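Local coordinates for cell division protein FtsZ 1 (Methanocaldococcus jannaschii, PDB 2VAP), which binds GTP, probably hydrolyses it, and as a tubulin homologue is thought to polymerise into the contractile Z ring at the future division site, at residues T186-P191 against A249-G254; G230-D235 against I317-T322; L275-D280 against T338-R343; T283-H288 against V333-T338. All coordinates share one frame; numbering follows the deposited sequence.

Contact 1: T186-P191 against A249-G254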
loop_
_atom_site.group_PDB
_atom_site.type_symbol
_atom_site.label_atom_id
_atom_site.label_comp_id
_atom_site.label_asym_id
_atom_site.label_seq_id
_atom_site.Cartn_x
_atom_site.Cartn_y
_atom_site.Cartn_z
ATOM N N THR A 186 3.490 2.416 9.538
ATOM C CA THR A 186 3.077 1.071 9.145
ATOM C C THR A 186 3.861 0.669 7.900
ATOM O O THR A 186 3.975 1.446 6.948
ATOM C CB THR A 186 1.556 0.986 8.873
ATOM O OG1 THR A 186 0.839 1.340 10.059
ATOM C CG2 THR A 186 1.146 -0.426 8.460
ATOM N N LEU A 187 4.413 -0.541 7.930
ATOM C CA LEU A 187 5.157 -1.093 6.806
ATOM C C LEU A 187 4.420 -2.314 6.259
ATOM O O LEU A 187 4.489 -3.407 6.829
ATOM C CB LEU A 187 6.591 -1.439 7.235
ATOM C CG LEU A 187 7.560 -2.165 6.290
ATOM C CD1 LEU A 187 7.735 -1.442 4.961
ATOM C CD2 LEU A 187 8.907 -2.355 6.975
ATOM N N VAL A 188 3.693 -2.107 5.165
ATOM C CA VAL A 188 2.945 -3.179 4.518
ATOM C C VAL A 188 3.864 -3.890 3.533
ATOM O O VAL A 188 4.332 -3.288 2.563
ATOM C CB VAL A 188 1.682 -2.651 3.787
ATOM C CG1 VAL A 188 0.877 -3.802 3.215
ATOM C CG2 VAL A 188 0.817 -1.810 4.723
ATOM N N VAL A 189 4.126 -5.168 3.796
ATOM C CA VAL A 189 5.030 -5.960 2.966
ATOM C C VAL A 189 4.284 -7.067 2.214
ATOM O O VAL A 189 3.527 -7.839 2.807
ATOM C CB VAL A 189 6.238 -6.520 3.790
ATOM C CG1 VAL A 189 5.776 -7.458 4.908
ATOM C CG2 VAL A 189 7.256 -7.202 2.880
ATOM N N ILE A 190 4.499 -7.116 0.901
ATOM C CA ILE A 190 3.897 -8.129 0.039
ATOM C C ILE A 190 4.999 -9.017 -0.545
ATOM O O ILE A 190 5.786 -8.562 -1.375
ATOM C CB ILE A 190 3.073 -7.487 -1.111
ATOM C CG1 ILE A 190 1.994 -6.554 -0.549
ATOM C CG2 ILE A 190 2.452 -8.568 -2.005
ATOM C CD1 ILE A 190 1.474 -5.529 -1.550
ATOM N N PRO A 191 5.066 -10.287 -0.106
ATOM C CA PRO A 191 6.077 -11.177 -0.672
ATOM C C PRO A 191 5.628 -11.732 -2.024
ATOM O O PRO A 191 4.714 -12.560 -2.082
ATOM C CB PRO A 191 6.205 -12.284 0.381
ATOM C CG PRO A 191 4.920 -12.264 1.148
ATOM C CD PRO A 191 4.228 -10.953 0.909
ATOM N N ALA A 249 3.043 -4.998 8.611
ATOM C CA ALA A 249 1.715 -5.369 8.135
ATOM C C ALA A 249 1.786 -6.241 6.887
ATOM O O ALA A 249 2.743 -6.161 6.114
ATOM C CB ALA A 249 0.880 -4.125 7.866
ATOM N N MET A 250 0.770 -7.082 6.711
ATOM C CA MET A 250 0.635 -7.918 5.518
ATOM C C MET A 250 -0.810 -7.901 5.033
ATOM O O MET A 250 -1.723 -7.566 5.796
ATOM C CB MET A 250 1.098 -9.351 5.796
ATOM C CG MET A 250 2.600 -9.487 5.985
ATOM S SD MET A 250 3.104 -11.170 6.376
ATOM C CE MET A 250 4.803 -10.905 6.870
ATOM N N ILE A 251 -1.016 -8.258 3.768
ATOM C CA ILE A 251 -2.348 -8.186 3.164
ATOM C C ILE A 251 -2.938 -9.547 2.805
ATOM O O ILE A 251 -2.213 -10.524 2.604
ATOM C CB ILE A 251 -2.388 -7.255 1.912
ATOM C CG1 ILE A 251 -1.632 -7.877 0.728
ATOM C CG2 ILE A 251 -1.862 -5.862 2.255
ATOM C CD1 ILE A 251 -1.917 -7.213 -0.615
ATOM N N GLY A 252 -4.264 -9.586 2.741
ATOM C CA GLY A 252 -5.004 -10.724 2.218
ATOM C C GLY A 252 -6.079 -10.213 1.278
ATOM O O GLY A 252 -6.798 -9.266 1.609
ATOM N N ILE A 253 -6.173 -10.822 0.100
ATOM C CA ILE A 253 -7.181 -10.446 -0.890
ATOM C C ILE A 253 -8.067 -11.641 -1.230
ATOM O O ILE A 253 -7.572 -12.742 -1.485
ATOM C CB ILE A 253 -6.544 -9.861 -2.185
ATOM C CG1 ILE A 253 -5.675 -8.640 -1.858
ATOM C CG2 ILE A 253 -7.625 -9.482 -3.205
ATOM C CD1 ILE A 253 -4.738 -8.217 -2.982
ATOM N N GLY A 254 -9.376 -11.412 -1.220
ATOM C CA GLY A 254 -10.347 -12.433 -1.594
ATOM C C GLY A 254 -11.448 -11.869 -2.468
ATOM O O GLY A 254 -11.822 -10.704 -2.332
HETATM O O HOH W 1 1.208 -9.327 2.283
#
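A single parallel bridge, Val188 beside Ala249, joins the edge strand 186-191 of the GTPase domain to the edge strand 249-256 of the C-terminal domain, deep inside the molecule. Two backbone bonds clasp Ala249: its N donates to Leu187 O at 2.8 Å, and its O accepts from Val189 N at 2.9 Å in a nearly straight bond (171°). The strands then splay apart at 50°, and a water takes over, donating a hydrogen bond to Val189 O and accepting one from Ile251 N. In this way the six-stranded parallel sheet of the Rossmann-like tubulin/FtsZ GTPase domain meets the four-stranded mixed sheet of the second domain edge to edge. On one face, Val188 has CG1 anti to its N (chi1 -176°), which sets that methyl crosswise against Ile251 CG2 at 3.6 Å while CG2 rests on Ala249 CB. Farther along, the CD1 methyls of Ile190 and Ile251 meet at 3.9 Å, and both side chains touch Val214 and Ala218 of helix 204-227, the helix that connects the domains. On the opposite face, Met250 lies alongside Val189 and points the same way, its CG 3.9 Å from Val189 CG1, with its extended chain continuing to Val277.

Contact 2: G230-D235 against I317-T322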
loop_
_atom_site.group_PDB
_atom_site.type_symbol
_atom_site.label_atom_id
_atom_site.label_comp_id
_atom_site.label_asym_id
_atom_site.label_seq_id
_atom_site.Cartn_x
_atom_site.Cartn_y
_atom_site.Cartn_z
ATOM N N GLY A 230 -18.558 5.948 0.044
ATOM C CA GLY A 230 -18.888 4.578 0.411
ATOM C C GLY A 230 -20.198 4.408 1.146
ATOM O O GLY A 230 -20.830 5.388 1.557
ATOM N N LEU A 231 -20.608 3.149 1.292
ATOM C CA LEU A 231 -21.714 2.781 2.169
ATOM C C LEU A 231 -21.315 3.146 3.591
ATOM O O LEU A 231 -22.103 3.723 4.342
ATOM C CB LEU A 231 -22.003 1.278 2.084
ATOM C CG LEU A 231 -22.667 0.681 0.841
ATOM C CD1 LEU A 231 -21.659 0.448 -0.274
ATOM C CD2 LEU A 231 -23.348 -0.627 1.211
ATOM N N ILE A 232 -20.077 2.793 3.937
ATOM C CA ILE A 232 -19.468 3.132 5.217
ATOM C C ILE A 232 -18.122 3.800 4.953
ATOM O O ILE A 232 -17.179 3.154 4.483
ATOM C CB ILE A 232 -19.266 1.875 6.109
ATOM C CG1 ILE A 232 -20.607 1.181 6.398
ATOM C CG2 ILE A 232 -18.510 2.222 7.404
ATOM C CD1 ILE A 232 -21.617 2.018 7.172
ATOM N N ASN A 233 -18.048 5.096 5.239
ATOM C CA ASN A 233 -16.803 5.844 5.100
ATOM C C ASN A 233 -15.996 5.800 6.391
ATOM O O ASN A 233 -16.555 5.629 7.476
ATOM C CB ASN A 233 -17.080 7.294 4.692
ATOM C CG ASN A 233 -15.809 8.070 4.362
ATOM O OD1 ASN A 233 -15.611 9.184 4.845
ATOM N ND2 ASN A 233 -14.944 7.483 3.535
ATOM N N VAL A 234 -14.680 5.953 6.262
ATOM C CA VAL A 234 -13.778 5.887 7.404
ATOM C C VAL A 234 -13.172 7.255 7.713
ATOM O O VAL A 234 -12.721 7.970 6.814
ATOM C CB VAL A 234 -12.654 4.843 7.188
ATOM C CG1 VAL A 234 -11.855 4.655 8.461
ATOM C CG2 VAL A 234 -13.237 3.508 6.741
ATOM N N ASP A 235 -13.192 7.607 8.996
ATOM C CA ASP A 235 -12.571 8.823 9.506
ATOM C C ASP A 235 -11.058 8.629 9.521
ATOM O O ASP A 235 -10.567 7.597 9.987
ATOM C CB ASP A 235 -13.090 9.094 10.925
ATOM C CG ASP A 235 -12.675 10.457 11.474
ATOM O OD1 ASP A 235 -13.281 10.882 12.480
ATOM O OD2 ASP A 235 -11.756 11.102 10.924
ATOM N N ILE A 317 -9.935 -3.103 15.079
ATOM C CA ILE A 317 -10.352 -3.313 13.695
ATOM C C ILE A 317 -11.126 -2.111 13.156
ATOM O O ILE A 317 -12.115 -1.677 13.751
ATOM C CB ILE A 317 -11.184 -4.614 13.551
ATOM C CG1 ILE A 317 -10.336 -5.833 13.936
ATOM C CG2 ILE A 317 -11.722 -4.765 12.129
ATOM C CD1 ILE A 317 -11.135 -7.067 14.297
ATOM N N ILE A 318 -10.654 -1.579 12.030
ATOM C CA ILE A 318 -11.315 -0.475 11.338
ATOM C C ILE A 318 -11.752 -0.950 9.952
ATOM O O ILE A 318 -10.986 -1.606 9.248
ATOM C CB ILE A 318 -10.388 0.771 11.239
ATOM C CG1 ILE A 318 -10.105 1.359 12.633
ATOM C CG2 ILE A 318 -10.968 1.829 10.304
ATOM C CD1 ILE A 318 -11.333 1.802 13.431
ATOM N N TRP A 319 -12.983 -0.618 9.569
ATOM C CA TRP A 319 -13.569 -1.151 8.340
ATOM C C TRP A 319 -14.361 -0.123 7.535
ATOM O O TRP A 319 -14.878 0.854 8.079
ATOM C CB TRP A 319 -14.461 -2.353 8.663
ATOM C CG TRP A 319 -15.726 -1.985 9.382
ATOM C CD1 TRP A 319 -15.857 -1.668 10.704
ATOM C CD2 TRP A 319 -17.038 -1.894 8.815
ATOM N NE1 TRP A 319 -17.169 -1.384 10.996
ATOM C CE2 TRP A 319 -17.917 -1.517 9.856
ATOM C CE3 TRP A 319 -17.559 -2.098 7.531
ATOM C CZ2 TRP A 319 -19.287 -1.337 9.651
ATOM C CZ3 TRP A 319 -18.923 -1.921 7.328
ATOM C CH2 TRP A 319 -19.771 -1.546 8.386
ATOM N N GLY A 320 -14.448 -0.365 6.232
ATOM C CA GLY A 320 -15.264 0.442 5.334
ATOM C C GLY A 320 -15.849 -0.406 4.221
ATOM O O GLY A 320 -15.430 -1.549 4.015
ATOM N N ALA A 321 -16.822 0.152 3.510
ATOM C CA ALA A 321 -17.460 -0.537 2.392
ATOM C C ALA A 321 -17.770 0.445 1.270
ATOM O O ALA A 321 -18.377 1.491 1.505
ATOM C CB ALA A 321 -18.726 -1.250 2.851
ATOM N N THR A 322 -17.334 0.109 0.057
ATOM C CA THR A 322 -17.542 0.964 -1.114
ATOM C C THR A 322 -18.051 0.167 -2.310
ATOM O O THR A 322 -17.867 -1.052 -2.384
ATOM C CB THR A 322 -16.246 1.700 -1.541
ATOM O OG1 THR A 322 -15.256 0.743 -1.944
ATOM C CG2 THR A 322 -15.700 2.569 -0.412
#
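The loop 230-235 pairs with the edge strand 316-323 through one antiparallel bridge, Ile232 with Ala321, and a classic beta bulge in which Leu231 and Ile232 both face Ala321. Ile232 N reaches Ala321 O at 3.2 Å and Ala321 N returns the bond to Ile232 O at the same length, each donor lying in the carbonyl plane on a lone pair. Leu231 N also points to Ala321 O, but that bond is bent to 122° and weak. Among the side chains, Ile232 and Trp319 dominate. The Ile232 CG2 methyl sits over a face of the six-membered ring, 4.1 Å from its centroid and 11° off the ring normal, in a CH-pi contact, and Ile232 CG1 closes on Trp319 CH2 at 3.5 Å. Trp319 starts off away from the loop, yet with CG wedged between its own N and carbonyl carbon (chi1 70°) the indole swings back to meet the isoleucine; Leu297 of helix 297-310 touches both. Val234 spreads its two methyls over the strand on the Ile318 side: CG2 lies 3.4 Å from Trp319 O, and CG1 presses tightly on Ile318 CG2 at 3.5 Å. Beyond it, Asp235 N-caps helix 236-243 by accepting from Ala237 N. The whole is a bulged loop laid on the outer edge of the C-terminal domain's mixed sheet, tying to it the link between helices 204-227 and 236-243.

Contact 3: L275-D280 against T338-R343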
loop_
_atom_site.group_PDB
_atom_site.type_symbol
_atom_site.label_atom_id
_atom_site.label_comp_id
_atom_site.label_asym_id
_atom_site.label_seq_id
_atom_site.Cartn_x
_atom_site.Cartn_y
_atom_site.Cartn_z
ATOM N N LEU A 275 -0.852 -13.362 3.182
ATOM C CA LEU A 275 -0.767 -13.270 4.639
ATOM C C LEU A 275 0.238 -14.301 5.153
ATOM O O LEU A 275 -0.133 -15.292 5.790
ATOM C CB LEU A 275 -2.141 -13.470 5.292
ATOM C CG LEU A 275 -3.132 -12.302 5.315
ATOM C CD1 LEU A 275 -4.470 -12.758 5.878
ATOM C CD2 LEU A 275 -2.591 -11.115 6.114
ATOM N N ASP A 276 1.513 -14.049 4.865
ATOM C CA ASP A 276 2.598 -14.979 5.172
ATOM C C ASP A 276 3.062 -14.827 6.624
ATOM O O ASP A 276 4.228 -14.524 6.895
ATOM C CB ASP A 276 3.760 -14.766 4.189
ATOM C CG ASP A 276 4.732 -15.939 4.153
ATOM O OD1 ASP A 276 5.829 -15.773 3.579
ATOM O OD2 ASP A 276 4.409 -17.021 4.689
ATOM N N VAL A 277 2.127 -15.046 7.548
ATOM C CA VAL A 277 2.357 -14.891 8.984
ATOM C C VAL A 277 1.241 -15.590 9.768
ATOM O O VAL A 277 0.142 -15.794 9.247
ATOM C CB VAL A 277 2.451 -13.381 9.395
ATOM C CG1 VAL A 277 1.112 -12.663 9.203
ATOM C CG2 VAL A 277 2.959 -13.221 10.827
ATOM N N ASP A 278 1.537 -15.968 11.011
ATOM C CA ASP A 278 0.514 -16.412 11.948
ATOM C C ASP A 278 -0.313 -15.186 12.344
ATOM O O ASP A 278 0.174 -14.293 13.044
ATOM C CB ASP A 278 1.156 -17.065 13.179
ATOM C CG ASP A 278 0.136 -17.709 14.114
ATOM O OD1 ASP A 278 -1.052 -17.831 13.742
ATOM O OD2 ASP A 278 0.532 -18.100 15.232
ATOM N N ILE A 279 -1.560 -15.151 11.879
ATOM C CA ILE A 279 -2.433 -13.986 12.071
ATOM C C ILE A 279 -2.941 -13.815 13.508
ATOM O O ILE A 279 -3.635 -12.844 13.816
ATOM C CB ILE A 279 -3.617 -13.965 11.060
ATOM C CG1 ILE A 279 -4.419 -15.272 11.122
ATOM C CG2 ILE A 279 -3.104 -13.680 9.646
ATOM C CD1 ILE A 279 -5.720 -15.244 10.337
ATOM N N ASP A 280 -2.582 -14.757 14.379
ATOM C CA ASP A 280 -2.904 -14.672 15.804
ATOM C C ASP A 280 -2.068 -13.605 16.514
ATOM O O ASP A 280 -2.454 -13.113 17.577
ATOM C CB ASP A 280 -2.708 -16.033 16.483
ATOM C CG ASP A 280 -3.700 -17.081 16.000
ATOM O OD1 ASP A 280 -3.277 -18.233 15.770
ATOM O OD2 ASP A 280 -4.898 -16.758 15.849
ATOM N N THR A 338 -2.146 -5.716 10.869
ATOM C CA THR A 338 -1.027 -4.942 11.423
ATOM C C THR A 338 -0.478 -5.514 12.732
ATOM O O THR A 338 -1.141 -6.307 13.405
ATOM C CB THR A 338 -1.410 -3.455 11.644
ATOM O OG1 THR A 338 -2.439 -3.361 12.637
ATOM C CG2 THR A 338 -1.893 -2.811 10.347
ATOM N N GLY A 339 0.740 -5.098 13.079
ATOM C CA GLY A 339 1.384 -5.491 14.331
ATOM C C GLY A 339 1.889 -6.922 14.366
ATOM O O GLY A 339 1.920 -7.543 15.430
ATOM N N VAL A 340 2.296 -7.443 13.210
ATOM C CA VAL A 340 2.737 -8.841 13.103
ATOM C C VAL A 340 4.255 -9.033 13.226
ATOM O O VAL A 340 4.761 -10.137 13.006
ATOM C CB VAL A 340 2.216 -9.534 11.806
ATOM C CG1 VAL A 340 0.696 -9.621 11.813
ATOM C CG2 VAL A 340 2.725 -8.828 10.548
ATOM N N GLN A 341 4.968 -7.966 13.587
ATOM C CA GLN A 341 6.433 -8.014 13.713
ATOM C C GLN A 341 6.932 -8.976 14.800
ATOM O O GLN A 341 8.067 -9.451 14.737
ATOM C CB GLN A 341 7.027 -6.612 13.919
ATOM C CG GLN A 341 6.576 -5.879 15.186
ATOM C CD GLN A 341 5.343 -5.015 14.974
ATOM O OE1 GLN A 341 4.646 -5.135 13.965
ATOM N NE2 GLN A 341 5.073 -4.132 15.929
ATOM N N SER A 342 6.079 -9.255 15.784
ATOM C CA SER A 342 6.417 -10.170 16.877
ATOM C C SER A 342 6.458 -11.634 16.429
ATOM O O SER A 342 7.017 -12.487 17.125
ATOM C CB SER A 342 5.442 -9.998 18.046
ATOM O OG SER A 342 4.110 -10.270 17.649
ATOM N N ARG A 343 5.872 -11.915 15.266
ATOM C CA ARG A 343 5.828 -13.270 14.719
ATOM C C ARG A 343 6.698 -13.420 13.465
ATOM O O ARG A 343 6.663 -14.455 12.794
ATOM C CB ARG A 343 4.378 -13.678 14.413
ATOM C CG ARG A 343 3.419 -13.598 15.601
ATOM C CD ARG A 343 3.636 -14.733 16.596
ATOM N NE ARG A 343 2.761 -14.611 17.763
ATOM C CZ ARG A 343 1.562 -15.178 17.873
ATOM N NH1 ARG A 343 1.071 -15.918 16.888
ATOM N NH2 ARG A 343 0.849 -15.002 18.977
HETATM O O HOH W 2 4.384 -16.138 11.989
#
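Asp278 OD2 meets Arg343 NH1 at 2.8 Å in a salt bridge that ties the loop before strand 284-291 to the turn after strand 331-338. The carboxylate oxygen comes to the edge of the guanidinium, near its plane, although the two flat groups are turned 48° from one another. A trans chi1 (-173°) holds the Asp278 carboxylate out toward the arginine, whose chain bends at chi2 (-74°) to bring NH1 round. Asp278 OD1 turns the other way and takes a long, weak bond from Asp280 N at 3.5 Å. The carboxylate of Asp280 has a different partner, Arg310, and its CB lies obliquely beside Arg343 NH1. Between the two backbones, a water accepts from Asp278 N at 3.0 Å and donates to Arg343 O. Val277 supplies the apolar floor: its CG2 lies 3.9 Å from both Val340 CB and Arg343 CB, and its CG1 4.0 Å from Val340 CG1. Asp280 OD1 lies 5.1 Å from Arg343 NH1, on the same side as Asp278, and only 3.0 Å from Asp278 OD1, an acceptor facing an acceptor. So close an approach of two carboxylates probably costs some repulsion, which Arg343 on Asp278 and Arg310 on Asp280 would offset.

Contact 4: T283-H288 against V333-T338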
loop_
_atom_site.group_PDB
_atom_site.type_symbol
_atom_site.label_atom_id
_atom_site.label_comp_id
_atom_site.label_asym_id
_atom_site.label_seq_id
_atom_site.Cartn_x
_atom_site.Cartn_y
_atom_site.Cartn_z
ATOM N N THR A 283 -2.379 -7.261 16.059
ATOM C CA THR A 283 -2.920 -6.350 17.068
ATOM C C THR A 283 -3.905 -5.352 16.458
ATOM O O THR A 283 -4.565 -4.597 17.175
ATOM C CB THR A 283 -1.799 -5.585 17.810
ATOM O OG1 THR A 283 -0.975 -4.893 16.864
ATOM C CG2 THR A 283 -0.939 -6.542 18.629
ATOM N N GLY A 284 -3.999 -5.354 15.129
ATOM C CA GLY A 284 -4.909 -4.464 14.416
ATOM C C GLY A 284 -5.211 -4.931 13.005
ATOM O O GLY A 284 -4.538 -5.819 12.477
ATOM N N ALA A 285 -6.230 -4.328 12.397
ATOM C CA ALA A 285 -6.637 -4.673 11.037
ATOM C C ALA A 285 -7.417 -3.557 10.359
ATOM O O ALA A 285 -8.195 -2.849 11.000
ATOM C CB ALA A 285 -7.459 -5.961 11.032
ATOM N N LEU A 286 -7.192 -3.408 9.055
ATOM C CA LEU A 286 -8.033 -2.572 8.207
ATOM C C LEU A 286 -8.762 -3.475 7.221
ATOM O O LEU A 286 -8.153 -4.360 6.613
ATOM C CB LEU A 286 -7.208 -1.517 7.460
ATOM C CG LEU A 286 -6.448 -0.468 8.282
ATOM C CD1 LEU A 286 -5.021 -0.920 8.563
ATOM C CD2 LEU A 286 -6.437 0.866 7.557
ATOM N N ILE A 287 -10.068 -3.261 7.083
ATOM C CA ILE A 287 -10.893 -4.062 6.179
ATOM C C ILE A 287 -11.605 -3.157 5.183
ATOM O O ILE A 287 -12.348 -2.255 5.575
ATOM C CB ILE A 287 -11.956 -4.903 6.942
ATOM C CG1 ILE A 287 -11.308 -5.734 8.055
ATOM C CG2 ILE A 287 -12.734 -5.803 5.972
ATOM C CD1 ILE A 287 -12.305 -6.405 8.984
ATOM N N HIS A 288 -11.365 -3.395 3.898
ATOM C CA HIS A 288 -12.092 -2.699 2.844
ATOM C C HIS A 288 -12.941 -3.701 2.070
ATOM O O HIS A 288 -12.413 -4.553 1.349
ATOM C CB HIS A 288 -11.133 -1.967 1.900
ATOM C CG HIS A 288 -11.808 -0.976 0.999
ATOM N ND1 HIS A 288 -11.125 0.044 0.371
ATOM C CD2 HIS A 288 -13.105 -0.840 0.629
ATOM C CE1 HIS A 288 -11.968 0.757 -0.355
ATOM N NE2 HIS A 288 -13.177 0.242 -0.214
ATOM N N VAL A 333 -12.690 -8.435 -0.997
ATOM C CA VAL A 333 -12.284 -8.058 0.354
ATOM C C VAL A 333 -10.773 -7.844 0.419
ATOM O O VAL A 333 -9.995 -8.744 0.094
ATOM C CB VAL A 333 -12.729 -9.113 1.407
ATOM C CG1 VAL A 333 -12.135 -8.805 2.782
ATOM C CG2 VAL A 333 -14.248 -9.174 1.496
ATOM N N LEU A 334 -10.374 -6.639 0.819
ATOM C CA LEU A 334 -8.980 -6.353 1.137
ATOM C C LEU A 334 -8.805 -6.322 2.649
ATOM O O LEU A 334 -9.477 -5.562 3.352
ATOM C CB LEU A 334 -8.515 -5.028 0.519
ATOM C CG LEU A 334 -7.128 -4.527 0.952
ATOM C CD1 LEU A 334 -6.003 -5.412 0.409
ATOM C CD2 LEU A 334 -6.913 -3.078 0.540
ATOM N N LEU A 335 -7.900 -7.164 3.136
ATOM C CA LEU A 335 -7.575 -7.227 4.550
ATOM C C LEU A 335 -6.119 -6.822 4.750
ATOM O O LEU A 335 -5.224 -7.379 4.114
ATOM C CB LEU A 335 -7.821 -8.644 5.081
ATOM C CG LEU A 335 -7.571 -8.953 6.559
ATOM C CD1 LEU A 335 -8.553 -8.217 7.460
ATOM C CD2 LEU A 335 -7.649 -10.452 6.797
ATOM N N VAL A 336 -5.893 -5.837 5.616
ATOM C CA VAL A 336 -4.542 -5.425 5.984
ATOM C C VAL A 336 -4.361 -5.652 7.481
ATOM O O VAL A 336 -4.966 -4.961 8.303
ATOM C CB VAL A 336 -4.247 -3.948 5.607
ATOM C CG1 VAL A 336 -2.825 -3.562 6.006
ATOM C CG2 VAL A 336 -4.456 -3.717 4.116
ATOM N N ILE A 337 -3.532 -6.636 7.814
ATOM C CA ILE A 337 -3.305 -7.056 9.193
ATOM C C ILE A 337 -2.034 -6.401 9.732
ATOM O O ILE A 337 -0.970 -6.525 9.126
ATOM C CB ILE A 337 -3.201 -8.606 9.274
ATOM C CG1 ILE A 337 -4.524 -9.273 8.856
ATOM C CG2 ILE A 337 -2.752 -9.066 10.650
ATOM C CD1 ILE A 337 -5.696 -9.041 9.799
ATOM N N THR A 338 -2.146 -5.716 10.869
ATOM C CA THR A 338 -1.027 -4.942 11.423
ATOM C C THR A 338 -0.478 -5.514 12.732
ATOM O O THR A 338 -1.141 -6.307 13.405
ATOM C CB THR A 338 -1.410 -3.455 11.644
ATOM O OG1 THR A 338 -2.439 -3.361 12.637
ATOM C CG2 THR A 338 -1.893 -2.811 10.347
#
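Ile287 and Leu335 lie side by side and point the same way, with Ile287 CG1 and Leu335 CD1 3.8 Å apart; farther along this face Ala285 CB meets Ile337 CD1 at 3.8 Å. Val303 and Val307 of helix 297-310 cover the isoleucine, and Val307 reaches Leu335 too. Leu286 and Val336 pair on the opposite face, against Leu222 of helix 204-227. There Leu286 CD1 continues to Thr338 CG2, the two side chains crossing at about a right angle. Between these layers runs a regular antiparallel backbone: Leu286 with Val336 and His288 with Leu334 exchange both of their bonds, such as Leu286 N to Val336 O at 2.8 Å. At one polar margin the His288 ring is swung away from strand 331-338 by a chi1 of -166°, and both ring nitrogens are engaged, ND1 with Gly221 O and NE2 with Thr322 OG1. At the other, Thr283 and Gly284 both face Thr338 in a classic beta bulge: Thr283 N donates to Thr338 O at 3.1 Å, while Gly284 N adds a long, weak bond. Thr338 N answers to Gly284 O at 2.9 Å, coming from above the carbonyl plane. These strands are the central pair of a four-stranded mixed sheet packed between helices on its two faces, the architecture of the C-terminal domain in FtsZ and tubulin.

Contacts 1 and 4 are buried; contacts 2 and 3 lie farther out and are only partly covered. Three of them share the mixed sheet of the C-terminal domain. Contact 4 is its middle pair, contact 2 adds a loop to the edge strand 316-323, and contact 1 joins the other edge, 249-256, to the GTPase sheet. Regular antiparallel bonding in contact 4 thus gives way to a single bridge at either edge, antiparallel in contact 2 and parallel in contact 1. Contact 3 shares Thr338 with contact 4 and reaches Met250 of contact 1; beyond the sheet, a salt bridge and a water replace strand pairing.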